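Local coordinates for protein SAM-dependent methyltransferase (Thiobacillus denitrificans, PDB 5EPE) that binds S-adenosyl-L-homocysteine in a Rossmann-like fold and probably transfers methyl groups from S-adenosylmethionine to an unspecified acceptor, at residues I3-N8 with P211-A216; L70-A75 with F90-A95; R15-F20 with S45-M50; A198-M203 with A221-E226. All blocks are in the same frame, centred on the assembly; numbering follows the deposited sequence.

Contact 1. Residues I3-N8 with P211-A216; sequences IPRIFN and PEDELA. With SAH (S-adenosyl-L-homocysteine), chain B.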
# COMPACT_ATOMS: atom_id res chain seq x y z
N ILE A 3 42.08 -9.97 -21.91
CA ILE A 3 40.69 -9.51 -21.74
C ILE A 3 40.46 -8.32 -22.70
O ILE A 3 41.41 -7.75 -23.22
CB ILE A 3 40.39 -9.19 -20.26
CG1 ILE A 3 41.15 -7.94 -19.77
CG2 ILE A 3 40.71 -10.41 -19.38
CD1 ILE A 3 40.70 -7.49 -18.40
N PRO A 4 39.19 -7.98 -22.97
CA PRO A 4 38.95 -6.88 -23.90
C PRO A 4 39.55 -5.54 -23.44
O PRO A 4 39.67 -5.24 -22.24
CB PRO A 4 37.43 -6.75 -23.93
CG PRO A 4 36.93 -8.10 -23.52
CD PRO A 4 37.93 -8.57 -22.48
N ARG A 5 39.89 -4.74 -24.43
CA ARG A 5 40.71 -3.56 -24.22
C ARG A 5 40.06 -2.54 -23.30
O ARG A 5 40.76 -1.86 -22.55
CB ARG A 5 40.99 -2.92 -25.57
CG ARG A 5 41.97 -1.77 -25.53
CD ARG A 5 42.31 -1.32 -26.96
NE ARG A 5 42.95 -0.01 -26.87
CZ ARG A 5 42.56 1.10 -27.47
NH1 ARG A 5 43.28 2.20 -27.23
NH2 ARG A 5 41.53 1.14 -28.34
N ILE A 6 38.75 -2.43 -23.40
CA ILE A 6 38.01 -1.48 -22.62
C ILE A 6 38.15 -1.70 -21.11
O ILE A 6 38.15 -0.73 -20.36
CB ILE A 6 36.51 -1.50 -22.96
CG1 ILE A 6 35.81 -0.24 -22.40
CG2 ILE A 6 35.81 -2.79 -22.48
CD1 ILE A 6 35.70 0.86 -23.42
N PHE A 7 38.22 -2.96 -20.67
CA PHE A 7 38.44 -3.25 -19.25
C PHE A 7 39.79 -2.82 -18.82
O PHE A 7 39.92 -2.33 -17.74
CB PHE A 7 38.27 -4.74 -18.93
CG PHE A 7 36.90 -5.21 -19.19
CD1 PHE A 7 35.87 -4.84 -18.33
CD2 PHE A 7 36.59 -5.95 -20.32
CE1 PHE A 7 34.56 -5.24 -18.57
CE2 PHE A 7 35.29 -6.35 -20.59
CZ PHE A 7 34.27 -5.99 -19.71
N ASN A 8 40.81 -3.00 -19.68
CA ASN A 8 42.15 -2.61 -19.32
C ASN A 8 42.20 -1.08 -19.21
O ASN A 8 42.83 -0.55 -18.30
CB ASN A 8 43.22 -3.18 -20.30
CG ASN A 8 43.48 -4.67 -20.10
OD1 ASN A 8 43.47 -5.19 -18.97
ND2 ASN A 8 43.76 -5.37 -21.18
N PRO A 211 41.84 11.47 -27.75
CA PRO A 211 40.60 11.96 -28.39
C PRO A 211 40.27 11.30 -29.75
O PRO A 211 39.08 11.21 -30.11
CB PRO A 211 40.87 13.46 -28.57
CG PRO A 211 42.37 13.59 -28.54
CD PRO A 211 42.81 12.56 -27.55
N GLU A 212 41.28 10.81 -30.47
CA GLU A 212 41.01 10.16 -31.76
C GLU A 212 41.09 8.64 -31.76
O GLU A 212 41.10 8.04 -32.81
CB GLU A 212 41.90 10.80 -32.83
CG GLU A 212 41.38 12.20 -33.18
CD GLU A 212 42.49 13.16 -33.51
OE1 GLU A 212 42.98 13.09 -34.67
OE2 GLU A 212 42.85 13.96 -32.61
N ASP A 213 41.08 8.03 -30.58
CA ASP A 213 41.06 6.57 -30.48
C ASP A 213 39.72 6.04 -30.94
O ASP A 213 38.68 6.68 -30.77
CB ASP A 213 41.33 6.15 -29.05
CG ASP A 213 41.60 4.65 -28.89
OD1 ASP A 213 40.65 3.83 -28.80
OD2 ASP A 213 42.79 4.28 -28.82
N GLU A 214 39.75 4.86 -31.54
CA GLU A 214 38.55 4.17 -32.01
C GLU A 214 37.54 3.96 -30.88
O GLU A 214 36.36 3.97 -31.16
CB GLU A 214 38.89 2.82 -32.70
CG GLU A 214 39.43 1.70 -31.80
CD GLU A 214 39.85 0.44 -32.58
OE1 GLU A 214 40.62 0.56 -33.54
OE2 GLU A 214 39.41 -0.69 -32.25
N LEU A 215 37.99 3.77 -29.65
CA LEU A 215 37.10 3.67 -28.48
C LEU A 215 36.65 5.01 -27.79
O LEU A 215 35.84 4.95 -26.84
CB LEU A 215 37.76 2.76 -27.42
CG LEU A 215 37.84 1.28 -27.76
CD1 LEU A 215 38.69 0.53 -26.74
CD2 LEU A 215 36.44 0.67 -27.80
N ALA A 216 37.16 6.17 -28.22
CA ALA A 216 36.85 7.45 -27.56
C ALA A 216 35.34 7.75 -27.52
O ALA A 216 34.83 8.28 -26.53
CB ALA A 216 37.60 8.62 -28.20
N SAH B . 40.14 -11.14 -8.00
CA SAH B . 40.64 -9.85 -8.61
CB SAH B . 40.08 -9.67 -10.01
CG SAH B . 38.55 -9.64 -10.17
SD SAH B . 38.03 -9.04 -11.76
C SAH B . 40.31 -8.64 -7.76
O SAH B . 39.39 -8.70 -6.93
OXT SAH B . 40.94 -7.57 -7.88
C5' SAH B . 37.93 -10.51 -12.84
C4' SAH B . 39.34 -10.96 -13.25
O4' SAH B . 39.25 -12.21 -13.96
C3' SAH B . 40.07 -9.98 -14.18
O3' SAH B . 41.34 -9.65 -13.56
C2' SAH B . 40.28 -10.73 -15.49
O2' SAH B . 41.54 -10.47 -16.09
C1' SAH B . 40.24 -12.15 -15.01
N9 SAH B . 39.88 -13.23 -15.95
C8 SAH B . 38.83 -13.25 -16.83
N7 SAH B . 38.76 -14.40 -17.45
C5 SAH B . 39.81 -15.16 -16.93
C6 SAH B . 40.28 -16.48 -17.20
N6 SAH B . 39.66 -17.27 -18.10
N1 SAH B . 41.35 -16.96 -16.51
C2 SAH B . 41.95 -16.15 -15.61
N3 SAH B . 41.60 -14.88 -15.30
C4 SAH B . 40.50 -14.44 -16.00
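The guanidinium of R5 receives the carboxylate of D213 at its edge, with D213 CG lying in the guanidinium plane and the two flat groups turned 38° against each other; L215 CD1 approaches the same guanidinium obliquely. This is an end-on bidentate salt bridge, and it ties the first turn of helix 5-11 to the D213-A216 type I turn that leads into helix 216-237. R5 NH1 donates to D213 OD2 over 2.7 Å, a bond that stays near the guanidinium plane but meets the oxygen 29° out of the carboxylate plane, on its syn side. The second branch, R5 NH2 to D213 OD1 at 2.9 Å, uses the syn lone pair of that oxygen. R5 spans the gap because CG stands anti to the backbone N (chi1 -173°) and the chain runs extended as far as NE. D213 OD1 also caps the turn, accepting from L215 N over 2.8 Å on its anti side, so the carboxylate is gripped by R5 and by the turn it initiates. An alanine in place of D213 would probably leave the R5 guanidinium without its charge partner here and L215 N without its capping acceptor. W206 of helix 189-209 touches the side chains of R5, D213 and L215. At the N-terminal end of 3-8, I3 CG2 packs against ribose O2' of S-adenosyl-L-homocysteine. Between the segments, the apolar closure is a loose one, I6 CD1 to L215 CD2 at 4.4 Å.

Contact 2. Residues L70-A75 with F90-A95; sequences LFTEQA and FIHGDA. With SAH (S-adenosyl-L-homocysteine), chain B.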
# COMPACT_ATOMS: atom_id res chain seq x y z
N LEU A 70 48.22 -6.89 -18.69
CA LEU A 70 48.39 -5.66 -17.89
C LEU A 70 48.32 -5.95 -16.38
O LEU A 70 49.25 -5.61 -15.64
CB LEU A 70 47.36 -4.60 -18.30
CG LEU A 70 47.45 -3.28 -17.47
CD1 LEU A 70 48.83 -2.64 -17.61
CD2 LEU A 70 46.36 -2.30 -17.86
N PHE A 71 47.23 -6.59 -15.96
CA PHE A 71 47.02 -6.80 -14.52
C PHE A 71 48.07 -7.76 -13.94
O PHE A 71 48.53 -7.59 -12.81
CB PHE A 71 45.60 -7.30 -14.18
CG PHE A 71 44.45 -6.44 -14.68
CD1 PHE A 71 44.60 -5.08 -15.02
CD2 PHE A 71 43.17 -7.01 -14.79
CE1 PHE A 71 43.53 -4.33 -15.48
CE2 PHE A 71 42.08 -6.25 -15.24
CZ PHE A 71 42.28 -4.91 -15.61
N THR A 72 48.49 -8.76 -14.70
CA THR A 72 49.61 -9.61 -14.32
C THR A 72 50.91 -8.79 -14.08
O THR A 72 51.60 -8.98 -13.06
CB THR A 72 49.86 -10.77 -15.31
OG1 THR A 72 48.73 -11.66 -15.32
CG2 THR A 72 51.09 -11.57 -14.90
N GLU A 73 51.21 -7.90 -15.00
CA GLU A 73 52.40 -7.03 -14.85
C GLU A 73 52.30 -6.15 -13.61
O GLU A 73 53.29 -6.00 -12.88
CB GLU A 73 52.58 -6.18 -16.09
CG GLU A 73 52.99 -6.99 -17.31
CD GLU A 73 52.89 -6.21 -18.62
OE1 GLU A 73 52.34 -5.06 -18.64
OE2 GLU A 73 53.37 -6.74 -19.66
N GLN A 74 51.08 -5.66 -13.32
CA GLN A 74 50.87 -4.84 -12.13
C GLN A 74 51.06 -5.66 -10.88
O GLN A 74 51.66 -5.19 -9.92
CB GLN A 74 49.45 -4.21 -12.15
CG GLN A 74 49.29 -3.19 -13.31
CD GLN A 74 47.91 -2.59 -13.41
OE1 GLN A 74 46.93 -3.09 -12.80
NE2 GLN A 74 47.81 -1.48 -14.16
N ALA A 75 50.57 -6.89 -10.91
CA ALA A 75 50.69 -7.78 -9.75
C ALA A 75 52.17 -8.03 -9.41
O ALA A 75 52.58 -7.95 -8.25
CB ALA A 75 50.00 -9.11 -10.02
N PHE A 90 52.84 -14.78 -9.80
CA PHE A 90 51.74 -14.42 -10.71
C PHE A 90 51.97 -14.97 -12.09
O PHE A 90 53.09 -14.81 -12.66
CB PHE A 90 51.56 -12.93 -10.74
CG PHE A 90 51.19 -12.41 -9.41
CD1 PHE A 90 49.88 -12.55 -8.95
CD2 PHE A 90 52.16 -11.88 -8.56
CE1 PHE A 90 49.53 -12.13 -7.69
CE2 PHE A 90 51.80 -11.45 -7.30
CZ PHE A 90 50.49 -11.58 -6.85
N ILE A 91 50.94 -15.62 -12.63
CA ILE A 91 51.05 -16.27 -13.90
C ILE A 91 50.04 -15.65 -14.83
O ILE A 91 48.86 -15.56 -14.47
CB ILE A 91 50.80 -17.77 -13.81
CG1 ILE A 91 51.90 -18.42 -12.95
CG2 ILE A 91 50.76 -18.39 -15.19
CD1 ILE A 91 51.69 -19.90 -12.65
N HIS A 92 50.51 -15.26 -16.02
CA HIS A 92 49.59 -14.79 -17.05
C HIS A 92 49.03 -15.98 -17.81
O HIS A 92 49.77 -16.74 -18.43
CB HIS A 92 50.22 -13.79 -18.01
CG HIS A 92 49.31 -13.37 -19.12
ND1 HIS A 92 49.73 -13.25 -20.42
CD2 HIS A 92 47.99 -13.08 -19.12
CE1 HIS A 92 48.71 -12.87 -21.18
NE2 HIS A 92 47.64 -12.76 -20.41
N GLY A 93 47.71 -16.15 -17.76
CA GLY A 93 47.05 -17.25 -18.48
C GLY A 93 45.60 -17.50 -18.11
O GLY A 93 45.03 -16.83 -17.28
N ASP A 94 45.02 -18.51 -18.77
CA ASP A 94 43.63 -18.89 -18.59
C ASP A 94 43.55 -19.84 -17.40
O ASP A 94 44.20 -20.87 -17.42
CB ASP A 94 43.15 -19.60 -19.85
CG ASP A 94 41.63 -19.83 -19.89
OD1 ASP A 94 40.94 -19.72 -18.86
OD2 ASP A 94 41.12 -20.11 -21.00
N ALA A 95 42.74 -19.51 -16.40
CA ALA A 95 42.62 -20.33 -15.21
C ALA A 95 41.58 -21.48 -15.31
O ALA A 95 41.42 -22.27 -14.35
CB ALA A 95 42.31 -19.46 -14.02
N SAH B . 40.14 -11.14 -8.00
CA SAH B . 40.64 -9.85 -8.61
CB SAH B . 40.08 -9.67 -10.01
CG SAH B . 38.55 -9.64 -10.17
SD SAH B . 38.03 -9.04 -11.76
C SAH B . 40.31 -8.64 -7.76
O SAH B . 39.39 -8.70 -6.93
OXT SAH B . 40.94 -7.57 -7.88
C5' SAH B . 37.93 -10.51 -12.84
C4' SAH B . 39.34 -10.96 -13.25
O4' SAH B . 39.25 -12.21 -13.96
C3' SAH B . 40.07 -9.98 -14.18
O3' SAH B . 41.34 -9.65 -13.56
C2' SAH B . 40.28 -10.73 -15.49
O2' SAH B . 41.54 -10.47 -16.09
C1' SAH B . 40.24 -12.15 -15.01
N9 SAH B . 39.88 -13.23 -15.95
C8 SAH B . 38.83 -13.25 -16.83
N7 SAH B . 38.76 -14.40 -17.45
C5 SAH B . 39.81 -15.16 -16.93
C6 SAH B . 40.28 -16.48 -17.20
N6 SAH B . 39.66 -17.27 -18.10
N1 SAH B . 41.35 -16.96 -16.51
C2 SAH B . 41.95 -16.15 -15.61
N3 SAH B . 41.60 -14.88 -15.30
C4 SAH B . 40.50 -14.44 -16.00
O HOH W 1 48.67 -12.99 -12.91
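Helix 70-75 runs nearly antiparallel to strand 90-92, the axes of these short segments making 161° at a closest approach of 8.2 Å, with T72 and H92 nearest at 5.9 Å between CA atoms. This is the return half of a beta-alpha-beta unit of the Rossmann-like fold: strand 61-66, helix 69-82, strand 88-92. The methyl of A75 sits over the centre of the F90 ring, CB 3.6 Å from the ring centroid and 12° off the ring normal, a CH-pi contact. F90 also packs on L51 and C52 of helix 49-58. One turn back, T72 crosses H92 at about a right angle; its CG2 points anti to the backbone N, near H92 CB, and its OG1 lies 3.7 Å from that CB. A water donates to T72 OG1 (2.8 Å) and to I91 O, bridging segments that share no direct hydrogen bond; just beyond 70-75, K76 NZ bonds to F90 O. T72 OG1 is also bonded to S68 O, and H92 NE2 to L67 O. Beyond the strand, D94 OD1 accepts from adenine N6 of S-adenosyl-L-homocysteine at 2.9 Å, and A95 N donates to N1 in a nearly straight bond (174°). Packing and one water thus join the two segments, while the loop after the strand reads the adenine edge through one acceptor and one donor, matching its amino group and ring nitrogen.

Contact 3. Residues R15-F20 with S45-M50; sequences RIHNPF and SGSGEM. With SAH (S-adenosyl-L-homocysteine), chain B.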
# COMPACT_ATOMS: atom_id res chain seq x y z
N ARG A 15 43.73 -1.11 -7.91
CA ARG A 15 44.44 -2.23 -7.25
C ARG A 15 43.47 -3.39 -7.03
O ARG A 15 43.85 -4.52 -7.19
CB ARG A 15 45.06 -1.81 -5.94
CG ARG A 15 46.28 -0.89 -6.13
CD ARG A 15 46.83 -0.51 -4.76
NE ARG A 15 47.96 0.40 -4.92
CZ ARG A 15 48.38 1.24 -3.99
NH1 ARG A 15 47.82 1.30 -2.80
NH2 ARG A 15 49.41 2.01 -4.26
N ILE A 16 42.22 -3.09 -6.71
CA ILE A 16 41.20 -4.08 -6.43
C ILE A 16 40.09 -3.94 -7.49
O ILE A 16 39.50 -2.89 -7.62
CB ILE A 16 40.61 -3.88 -5.01
CG1 ILE A 16 41.74 -3.92 -3.96
CG2 ILE A 16 39.51 -4.90 -4.74
CD1 ILE A 16 41.39 -3.40 -2.57
N HIS A 17 39.88 -4.99 -8.28
CA HIS A 17 38.96 -5.00 -9.35
C HIS A 17 37.59 -5.56 -8.91
O HIS A 17 37.01 -6.41 -9.58
CB HIS A 17 39.53 -5.84 -10.52
CG HIS A 17 40.84 -5.33 -11.03
ND1 HIS A 17 40.92 -4.33 -11.96
CD2 HIS A 17 42.12 -5.64 -10.70
CE1 HIS A 17 42.21 -4.05 -12.20
NE2 HIS A 17 42.95 -4.83 -11.44
N ASN A 18 37.07 -5.02 -7.82
CA ASN A 18 35.85 -5.48 -7.25
C ASN A 18 35.44 -4.43 -6.23
O ASN A 18 36.26 -3.62 -5.81
CB ASN A 18 36.06 -6.84 -6.53
CG ASN A 18 35.75 -8.02 -7.43
OD1 ASN A 18 34.69 -8.08 -8.06
ND2 ASN A 18 36.64 -8.98 -7.45
N PRO A 19 34.19 -4.48 -5.78
CA PRO A 19 33.71 -3.47 -4.77
C PRO A 19 34.17 -3.75 -3.32
O PRO A 19 33.37 -3.96 -2.41
CB PRO A 19 32.20 -3.53 -4.94
CG PRO A 19 31.92 -4.94 -5.43
CD PRO A 19 33.09 -5.32 -6.29
N PHE A 20 35.47 -3.75 -3.11
CA PHE A 20 36.08 -3.95 -1.84
C PHE A 20 37.12 -2.85 -1.67
O PHE A 20 37.78 -2.48 -2.60
CB PHE A 20 36.84 -5.28 -1.79
CG PHE A 20 36.26 -6.31 -0.86
CD1 PHE A 20 34.90 -6.36 -0.56
CD2 PHE A 20 37.09 -7.27 -0.33
CE1 PHE A 20 34.40 -7.32 0.27
CE2 PHE A 20 36.60 -8.22 0.54
CZ PHE A 20 35.24 -8.23 0.82
N SER A 45 43.22 -13.51 -10.43
CA SER A 45 43.83 -12.76 -9.36
C SER A 45 43.98 -11.23 -9.57
O SER A 45 44.46 -10.53 -8.68
CB SER A 45 45.15 -13.39 -8.95
OG SER A 45 46.00 -13.53 -10.05
N GLY A 46 43.57 -10.72 -10.73
CA GLY A 46 43.56 -9.30 -11.00
C GLY A 46 44.96 -8.75 -10.92
O GLY A 46 45.89 -9.30 -11.56
N SER A 47 45.10 -7.68 -10.14
CA SER A 47 46.37 -6.98 -9.97
C SER A 47 47.13 -7.46 -8.72
O SER A 47 48.05 -6.79 -8.24
CB SER A 47 46.17 -5.46 -10.05
OG SER A 47 45.75 -5.06 -11.36
N GLY A 48 46.70 -8.62 -8.20
CA GLY A 48 47.40 -9.36 -7.16
C GLY A 48 47.30 -8.72 -5.81
O GLY A 48 48.07 -9.07 -4.93
N GLU A 49 46.32 -7.83 -5.60
CA GLU A 49 46.31 -7.08 -4.36
C GLU A 49 46.06 -8.00 -3.15
O GLU A 49 46.68 -7.83 -2.07
CB GLU A 49 45.32 -5.93 -4.41
CG GLU A 49 45.44 -5.00 -3.21
CD GLU A 49 46.68 -4.09 -3.20
OE1 GLU A 49 47.50 -4.13 -4.16
OE2 GLU A 49 46.82 -3.29 -2.22
N MSE A 50 45.16 -8.97 -3.32
CA MSE A 50 44.86 -9.89 -2.24
C MSE A 50 46.09 -10.71 -1.85
O MSE A 50 46.47 -10.72 -0.70
CB MSE A 50 43.72 -10.83 -2.68
CG MSE A 50 43.33 -11.66 -1.48
SE MSE A 50 41.70 -12.72 -2.01
CE MSE A 50 42.56 -14.20 -2.77
N SAH B . 40.14 -11.14 -8.00
CA SAH B . 40.64 -9.85 -8.61
CB SAH B . 40.08 -9.67 -10.01
CG SAH B . 38.55 -9.64 -10.17
SD SAH B . 38.03 -9.04 -11.76
C SAH B . 40.31 -8.64 -7.76
O SAH B . 39.39 -8.70 -6.93
OXT SAH B . 40.94 -7.57 -7.88
C5' SAH B . 37.93 -10.51 -12.84
C4' SAH B . 39.34 -10.96 -13.25
O4' SAH B . 39.25 -12.21 -13.96
C3' SAH B . 40.07 -9.98 -14.18
O3' SAH B . 41.34 -9.65 -13.56
C2' SAH B . 40.28 -10.73 -15.49
O2' SAH B . 41.54 -10.47 -16.09
C1' SAH B . 40.24 -12.15 -15.01
N9 SAH B . 39.88 -13.23 -15.95
C8 SAH B . 38.83 -13.25 -16.83
N7 SAH B . 38.76 -14.40 -17.45
C5 SAH B . 39.81 -15.16 -16.93
C6 SAH B . 40.28 -16.48 -17.20
N6 SAH B . 39.66 -17.27 -18.10
N1 SAH B . 41.35 -16.96 -16.51
C2 SAH B . 41.95 -16.15 -15.61
N3 SAH B . 41.60 -14.88 -15.30
C4 SAH B . 40.50 -14.44 -16.00
O HOH W 2 43.82 -7.23 -7.71
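H17 CG stands anti to its carbonyl carbon (chi1 -59°) and S47 OG is likewise anti to its own, which brings the imidazole edge to the serine hydroxyl. H17 NE2 donates to S47 OG over 2.8 Å, almost straight at 173° and only 3° out of the ring plane. Both ring nitrogens are engaged, since H17 ND1 is bonded to E11 OE2, while Q74 OE1 is a second partner of S47 OG; F71 stacks on the ring. A phenylalanine here has no ring nitrogens, so S47 OG would probably lose its N-H donor and E11 OE2 a partner, and the ring would be held less firmly against rotation.

Segment 45-50 is the glycine-rich loop after the first strand of the Rossmann-like methyltransferase fold, where the type II' turn S45-G48 leads into helix 49-58. G46, with positive phi, packs its CA 3.9 Å from H17 CD2; a CB there would clash with CA of S-adenosyl-L-homocysteine. Both segments meet this ligand's amino-acid end: H17 N donates to carboxylate OXT at 2.8 Å, N18 ND2 donates to the other oxygen, O, at 2.8 Å, and S45 C lies 3.7 Å from the ligand's CA. A water joins the two sides, lying within hydrogen-bonding distance of R15 O and OXT and accepting from S47 N at 2.8 Å.

Farther along, the bent side chain of E49 lies across those of R15 and I16. Its CB approaches R15 O and its CG meets I16 CG1 at 3.9 Å. The E49 and R15 charged groups do not touch; E49 OE1 is instead salt-bridged to R78 NE.

Contact 4. Residues A198-M203 with A221-E226; sequences AKWLTM and AQLSSE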
# COMPACT_ATOMS: atom_id res chain seq x y z
N ALA A 198 36.07 5.28 -9.23
CA ALA A 198 37.45 5.37 -9.70
C ALA A 198 37.55 5.17 -11.18
O ALA A 198 38.49 5.66 -11.80
CB ALA A 198 38.34 4.32 -8.98
N LYS A 199 36.62 4.40 -11.77
CA LYS A 199 36.62 4.22 -13.22
C LYS A 199 36.38 5.53 -13.95
O LYS A 199 36.91 5.73 -15.02
CB LYS A 199 35.55 3.24 -13.65
CG LYS A 199 35.68 1.84 -13.08
CD LYS A 199 34.47 1.01 -13.51
CE LYS A 199 34.50 -0.37 -12.88
NZ LYS A 199 33.26 -1.06 -13.35
N TRP A 200 35.61 6.44 -13.34
CA TRP A 200 35.25 7.66 -14.03
C TRP A 200 36.47 8.57 -14.22
O TRP A 200 36.67 9.11 -15.30
CB TRP A 200 34.10 8.40 -13.31
CG TRP A 200 32.97 7.51 -12.92
CD1 TRP A 200 32.55 6.37 -13.52
CD2 TRP A 200 32.10 7.73 -11.82
NE1 TRP A 200 31.50 5.82 -12.83
CE2 TRP A 200 31.20 6.64 -11.77
CE3 TRP A 200 32.00 8.75 -10.87
CZ2 TRP A 200 30.24 6.53 -10.81
CZ3 TRP A 200 31.01 8.65 -9.91
CH2 TRP A 200 30.14 7.54 -9.89
N LEU A 201 37.29 8.70 -13.18
CA LEU A 201 38.49 9.55 -13.30
C LEU A 201 39.46 8.94 -14.31
O LEU A 201 40.03 9.63 -15.14
CB LEU A 201 39.14 9.70 -11.91
CG LEU A 201 40.40 10.57 -11.88
CD1 LEU A 201 40.09 11.95 -12.41
CD2 LEU A 201 41.02 10.64 -10.48
N THR A 202 39.64 7.62 -14.23
CA THR A 202 40.48 6.91 -15.16
C THR A 202 40.02 7.15 -16.63
O THR A 202 40.84 7.45 -17.50
CB THR A 202 40.55 5.42 -14.84
OG1 THR A 202 41.07 5.27 -13.51
CG2 THR A 202 41.51 4.65 -15.87
N MSE A 203 38.74 6.97 -16.88
CA MSE A 203 38.17 7.17 -18.19
C MSE A 203 38.33 8.56 -18.70
O MSE A 203 38.65 8.76 -19.87
CB MSE A 203 36.71 6.78 -18.24
CG MSE A 203 36.48 5.29 -18.29
SE MSE A 203 34.48 4.98 -18.39
CE MSE A 203 34.22 5.20 -16.57
N ALA A 221 30.57 8.11 -24.11
CA ALA A 221 29.17 7.72 -23.76
C ALA A 221 29.04 7.06 -22.37
O ALA A 221 28.14 7.40 -21.61
CB ALA A 221 28.60 6.79 -24.83
N GLN A 222 29.96 6.15 -22.04
CA GLN A 222 29.98 5.54 -20.71
C GLN A 222 30.19 6.56 -19.56
O GLN A 222 29.48 6.55 -18.54
CB GLN A 222 31.03 4.44 -20.64
CG GLN A 222 30.63 3.24 -21.46
CD GLN A 222 31.48 2.01 -21.22
OE1 GLN A 222 31.90 1.73 -20.10
NE2 GLN A 222 31.70 1.23 -22.29
N LEU A 223 31.11 7.48 -19.76
CA LEU A 223 31.44 8.44 -18.73
C LEU A 223 30.25 9.35 -18.41
O LEU A 223 29.98 9.63 -17.25
CB LEU A 223 32.63 9.28 -19.18
CG LEU A 223 33.21 10.21 -18.15
CD1 LEU A 223 33.59 9.51 -16.83
CD2 LEU A 223 34.38 10.95 -18.80
N SER A 224 29.58 9.80 -19.46
CA SER A 224 28.38 10.58 -19.35
C SER A 224 27.25 9.88 -18.57
O SER A 224 26.62 10.48 -17.72
CB SER A 224 27.81 10.85 -20.76
OG SER A 224 28.65 11.75 -21.43
N SER A 225 27.06 8.60 -18.85
CA SER A 225 25.89 7.89 -18.31
C SER A 225 26.14 7.16 -16.99
O SER A 225 25.20 6.93 -16.21
CB SER A 225 25.36 6.91 -19.36
OG SER A 225 26.31 5.92 -19.64
N GLU A 226 27.40 6.82 -16.70
CA GLU A 226 27.65 5.92 -15.60
C GLU A 226 27.25 6.38 -14.19
O GLU A 226 26.77 5.53 -13.46
CB GLU A 226 29.09 5.39 -15.61
CG GLU A 226 29.24 4.16 -16.49
CD GLU A 226 28.48 2.96 -15.92
OE1 GLU A 226 28.64 2.61 -14.71
OE2 GLU A 226 27.69 2.38 -16.69
O HOH W 3 31.02 3.08 -13.22
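Apolar packing carries most of this helix pair, with L223 CD1 set against the backbone and CB of W200: it lies 3.5 Å from W200 O and 3.7 Å from W200 CB. L223 reaches there with CG anti to the backbone N (chi1 -173°). The closest CA pair, W200 with L223 at 6.1 Å, falls at this same point. Selenomethionine M203, one turn on, bends at its third torsion and adds looser contacts, SE to Q222 CB at 4.2 Å, the two side chains crossing at about a right angle, and CE to L223 CD1 at 4.4 Å. The W200 indole packs on E226 as well, NE1 lying 3.7 Å from E226 CB, with the ring and carboxylate planes turned 53° apart.

Polar contact is indirect. One water accepts from W200 NE1 and donates to E226 OE1, 2.8 Å from each, so the indole N-H is satisfied without a direct bond. E226 OE1 also forms a salt bridge with R229 NH1.

As a whole the segments are parts of a helical hairpin, helices 189-209 and 216-237; the axes of 198-203 and 221-226 run mainly antiparallel at 146°, closest approach 10.0 Å. T10 of helix 5-11 touches K199 and M203, while P227 and Y230 pack on W200. A second subunit meets the pair as well: R33 of that subunit bonds to A198 O and T202 OG1, and V182 and D180 of its strand 179-186 pack on W200 and L223.

How the contacts relate
From the N terminus, helix 5-11 opens contact 1, whose loop closes only at 211-216. Contact 3 then closes a short loop, bringing 15-20 onto 45-50, and contact 2 closes the next, 70-75 with 90-95; the two are in series and both nest inside contact 1. Contact 4, between the late helices 189-209 and 216-237, crosses contact 1, since 211-216 is their connecting loop. Contacts 1, 2 and 3 all touch S-adenosyl-L-homocysteine. Contacts 2 and 3 also meet through Q74 and S47, contacts 1 and 2 through I3 and N8 against F71, and contacts 1 and 4 through I6 and Q222. Together they connect the Rossmann-like core, the N-terminal segment and the helical hairpin.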